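Local atomic coordinates of N-terminal acetyltransferase B complex subunit NAT3 (Candida albicans, PDB entry 5K04), a protein that is the presumed catalytic subunit of the NatB complex, transferring an acetyl group from acetyl-coenzyme A to the N-terminal amino acid of proteins. Residues B[5-10]-B[34-39]. Residues are numbered along the deposited sequence; the frame is centred on the assembly and turned at random.
Sequences KPFQME and QYLIEW
Leu36 reaches Phe7 and Met9 with the two arms of its isopropyl fork, a compact example of how one branched side chain can fasten a helix to a neighbouring chain segment. Its CB points from helix 29-38 toward segment 5-10. CG stands anti to the carbonyl carbon (chi1 -64°), on the side of segment 5-10, and chi2 (168°) then sends the two methyls to different partners. Leu36 CD1 meets Met9 SD at 3.3 Å, shorter than van der Waals contact and therefore doubtful in detail. The same Leu36 CD1 lies 4.0 Å from Met9 N. The Met9 chain, bent at chi2 (43°), passes the leucine at a slant. Leu36 CD2 rests 3.5 Å from Phe7 O. It also approaches the Phe7 ring at its edge, near the ring plane, with Leu36 CD2 to Phe7 CD1 4.1 Å. The side chains thus meet by apolar packing among buried residues, while the methyls also rest against backbone polar atoms. Phe7 O finds its polar partner elsewhere, accepting a hydrogen bond from Lys491 of the partner protein chain, and the Phe7 ring stacks on Phe43, which Leu36 also touches. Met9 packs on Tyr32 and Ser33 of helix 29-38. In this GNAT fold, helix 29-38 packs against the loop following strand 3-6, at one edge of the sheet within this chain, away from the coenzyme A pocket and at the interface with the partner chain.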
ATOM      1  N   LYS B   5      -6.304 -18.276   6.181  1.00 41.30           N
ATOM      2  CA  LYS B   5      -6.460 -17.214   7.160  1.00 37.83           C
ATOM      3  C   LYS B   5      -7.494 -16.198   6.685  1.00 39.35           C
ATOM      4  O   LYS B   5      -7.698 -16.008   5.480  1.00 24.11           O
ATOM      5  CB  LYS B   5      -5.143 -16.474   7.447  1.00 30.23           C
ATOM      6  CG  LYS B   5      -3.929 -17.337   7.785  1.00 34.53           C
ATOM      7  CD  LYS B   5      -4.075 -18.139   9.068  1.00 41.33           C
ATOM      8  CE  LYS B   5      -2.880 -19.084   9.205  1.00 37.91           C
ATOM      9  NZ  LYS B   5      -3.019 -20.096  10.317  1.00 48.02           N
ATOM     10  N   PRO B   6      -8.153 -15.524   7.623  1.00 40.74           N
ATOM     11  CA  PRO B   6      -9.064 -14.455   7.241  1.00 35.80           C
ATOM     12  C   PRO B   6      -8.300 -13.315   6.605  1.00 40.95           C
ATOM     13  O   PRO B   6      -7.196 -12.958   7.033  1.00 23.85           O
ATOM     14  CB  PRO B   6      -9.694 -14.027   8.567  1.00 31.24           C
ATOM     15  CG  PRO B   6      -9.479 -15.187   9.484  1.00 36.40           C
ATOM     16  CD  PRO B   6      -8.153 -15.756   9.078  1.00 37.90           C
ATOM     17  N   PHE B   7      -8.922 -12.738   5.585  1.00 37.63           N
ATOM     18  CA  PHE B   7      -8.359 -11.609   4.883  1.00 37.72           C
ATOM     19  C   PHE B   7      -8.599 -10.340   5.692  1.00 39.76           C
ATOM     20  O   PHE B   7      -9.653 -10.165   6.319  1.00 28.27           O
ATOM     21  CB  PHE B   7      -8.989 -11.517   3.496  1.00 37.26           C
ATOM     22  CG  PHE B   7      -8.306 -10.564   2.573  1.00 40.88           C
ATOM     23  CD1 PHE B   7      -8.667  -9.229   2.554  1.00 35.27           C
ATOM     24  CD2 PHE B   7      -7.327 -11.007   1.686  1.00 37.36           C
ATOM     25  CE1 PHE B   7      -8.063  -8.335   1.675  1.00 37.73           C
ATOM     26  CE2 PHE B   7      -6.721 -10.118   0.810  1.00 45.24           C
ATOM     27  CZ  PHE B   7      -7.085  -8.774   0.810  1.00 43.00           C
ATOM     28  N   GLN B   8      -7.597  -9.471   5.696  1.00 43.65           N
ATOM     29  CA  GLN B   8      -7.677  -8.176   6.342  1.00 39.71           C
ATOM     30  C   GLN B   8      -7.238  -7.119   5.341  1.00 43.78           C
ATOM     31  O   GLN B   8      -6.401  -7.374   4.473  1.00 30.68           O
ATOM     32  CB  GLN B   8      -6.799  -8.110   7.616  1.00 35.95           C
ATOM     33  CG  GLN B   8      -7.120  -9.171   8.676  1.00 32.82           C
ATOM     34  CD  GLN B   8      -8.352  -8.823   9.511  1.00 38.16           C
ATOM     35  OE1 GLN B   8      -8.865  -7.700   9.451  1.00 21.98           O
ATOM     36  NE2 GLN B   8      -8.823  -9.789  10.307  1.00 41.56           N
ATOM     37  N   MET B   9      -7.814  -5.924   5.500  1.00 47.40           N
ATOM     38  CA  MET B   9      -7.597  -4.808   4.588  1.00 38.33           C
ATOM     39  C   MET B   9      -6.124  -4.560   4.281  1.00 41.62           C
ATOM     40  O   MET B   9      -5.762  -4.261   3.136  1.00 27.74           O
ATOM     41  CB  MET B   9      -8.219  -3.551   5.197  1.00 42.64           C
ATOM     42  CG  MET B   9      -8.946  -2.726   4.189  1.00 42.08           C
ATOM     43  SD  MET B   9      -9.887  -3.761   3.127  1.00 22.03           S
ATOM     44  CE  MET B   9     -10.173  -2.556   1.960  1.00 32.76           C
ATOM     45  N   GLU B  10      -5.259  -4.631   5.300  1.00 44.41           N
ATOM     46  CA  GLU B  10      -3.854  -4.292   5.082  1.00 37.72           C
ATOM     47  C   GLU B  10      -3.120  -5.319   4.229  1.00 34.28           C
ATOM     48  O   GLU B  10      -2.047  -4.997   3.695  1.00 27.21           O
ATOM     49  CB  GLU B  10      -3.142  -4.099   6.417  1.00 34.79           C
ATOM     50  CG  GLU B  10      -3.435  -2.753   7.059  1.00 38.66           C
ATOM     51  CD  GLU B  10      -3.004  -2.715   8.504  1.00 42.61           C
ATOM     52  OE1 GLU B  10      -3.672  -3.395   9.310  1.00 35.16           O
ATOM     53  OE2 GLU B  10      -1.997  -2.033   8.833  1.00 38.23           O
ATOM     54  N   GLN B  34     -16.237  -3.665   1.183  1.00 45.82           N
ATOM     55  CA  GLN B  34     -17.635  -4.092   1.151  1.00 44.59           C
ATOM     56  C   GLN B  34     -17.766  -5.589   1.399  1.00 39.68           C
ATOM     57  O   GLN B  34     -18.655  -6.030   2.134  1.00 30.98           O
ATOM     58  CB  GLN B  34     -18.272  -3.727  -0.202  1.00 44.28           C
ATOM     59  CG  GLN B  34     -19.713  -4.221  -0.357  1.00 47.31           C
ATOM     60  CD  GLN B  34     -20.257  -4.173  -1.798  1.00 53.21           C
ATOM     61  OE1 GLN B  34     -19.515  -4.263  -2.780  1.00 44.95           O
ATOM     62  NE2 GLN B  34     -21.570  -4.039  -1.912  1.00 56.28           N
ATOM     63  N   TYR B  35     -16.912  -6.392   0.758  1.00 40.37           N
ATOM     64  CA  TYR B  35     -16.950  -7.830   0.997  1.00 44.35           C
ATOM     65  C   TYR B  35     -16.565  -8.160   2.430  1.00 36.86           C
ATOM     66  O   TYR B  35     -17.173  -9.036   3.054  1.00 23.44           O
ATOM     67  CB  TYR B  35     -16.043  -8.542  -0.003  1.00 43.39           C
ATOM     68  CG  TYR B  35     -16.758  -8.778  -1.316  1.00 38.76           C
ATOM     69  CD1 TYR B  35     -17.177  -7.708  -2.101  1.00 37.03           C
ATOM     70  CD2 TYR B  35     -17.029 -10.061  -1.760  1.00 37.46           C
ATOM     71  CE1 TYR B  35     -17.844  -7.913  -3.307  1.00 40.97           C
ATOM     72  CE2 TYR B  35     -17.691 -10.281  -2.955  1.00 37.10           C
ATOM     73  CZ  TYR B  35     -18.094  -9.207  -3.719  1.00 37.25           C
ATOM     74  OH  TYR B  35     -18.760  -9.426  -4.888  1.00 22.68           O
ATOM     75  N   LEU B  36     -15.571  -7.451   2.978  1.00 34.38           N
ATOM     76  CA  LEU B  36     -15.213  -7.655   4.377  1.00 41.41           C
ATOM     77  C   LEU B  36     -16.318  -7.201   5.315  1.00 41.98           C
ATOM     78  O   LEU B  36     -16.432  -7.727   6.426  1.00 26.51           O
ATOM     79  CB  LEU B  36     -13.918  -6.921   4.714  1.00 32.08           C
ATOM     80  CG  LEU B  36     -12.694  -7.448   3.962  1.00 37.34           C
ATOM     81  CD1 LEU B  36     -11.550  -6.478   4.133  1.00 34.87           C
ATOM     82  CD2 LEU B  36     -12.278  -8.842   4.420  1.00 34.04           C
ATOM     83  N   ILE B  37     -17.144  -6.237   4.891  1.00 42.69           N
ATOM     84  CA  ILE B  37     -18.203  -5.741   5.764  1.00 39.26           C
ATOM     85  C   ILE B  37     -19.402  -6.681   5.735  1.00 38.68           C
ATOM     86  O   ILE B  37     -19.936  -7.055   6.787  1.00 29.35           O
ATOM     87  CB  ILE B  37     -18.586  -4.296   5.375  1.00 45.10           C
ATOM     88  CG1 ILE B  37     -17.555  -3.306   5.930  1.00 45.58           C
ATOM     89  CG2 ILE B  37     -19.985  -3.924   5.891  1.00 32.44           C
ATOM     90  CD1 ILE B  37     -17.502  -2.011   5.156  1.00 44.55           C
ATOM     91  N   GLU B  38     -19.809  -7.117   4.533  1.00 40.68           N
ATOM     92  CA  GLU B  38     -21.055  -7.857   4.349  1.00 43.65           C
ATOM     93  C   GLU B  38     -20.882  -9.370   4.459  1.00 41.59           C
ATOM     94  O   GLU B  38     -21.723 -10.041   5.067  1.00 28.72           O
ATOM     95  CB  GLU B  38     -21.691  -7.477   3.008  1.00 43.32           C
ATOM     96  CG  GLU B  38     -22.410  -6.114   3.068  1.00 48.84           C
ATOM     97  CD  GLU B  38     -23.119  -5.746   1.787  1.00 52.23           C
ATOM     98  OE1 GLU B  38     -23.939  -6.554   1.306  1.00 51.53           O
ATOM     99  OE2 GLU B  38     -22.860  -4.641   1.259  1.00 54.78           O
ATOM    100  N   TRP B  39     -19.803  -9.931   3.916  1.00 40.65           N
ATOM    101  CA  TRP B  39     -19.540 -11.369   3.991  1.00 36.29           C
ATOM    102  C   TRP B  39     -18.104 -11.586   4.450  1.00 32.21           C
ATOM    103  O   TRP B  39     -17.270 -12.113   3.705  1.00 26.56           O
ATOM    104  CB  TRP B  39     -19.802 -12.051   2.646  1.00 34.10           C
ATOM    105  CG  TRP B  39     -21.038 -11.530   2.000  1.00 34.95           C
ATOM    106  CD1 TRP B  39     -22.321 -11.940   2.230  1.00 39.11           C
ATOM    107  CD2 TRP B  39     -21.119 -10.469   1.034  1.00 37.31           C
ATOM    108  NE1 TRP B  39     -23.199 -11.197   1.470  1.00 43.83           N
ATOM    109  CE2 TRP B  39     -22.488 -10.290   0.724  1.00 42.11           C
ATOM    110  CE3 TRP B  39     -20.165  -9.648   0.409  1.00 39.93           C
ATOM    111  CZ2 TRP B  39     -22.933  -9.325  -0.191  1.00 39.43           C
ATOM    112  CZ3 TRP B  39     -20.604  -8.693  -0.512  1.00 37.29           C
ATOM    113  CH2 TRP B  39     -21.979  -8.535  -0.792  1.00 35.27           C
TER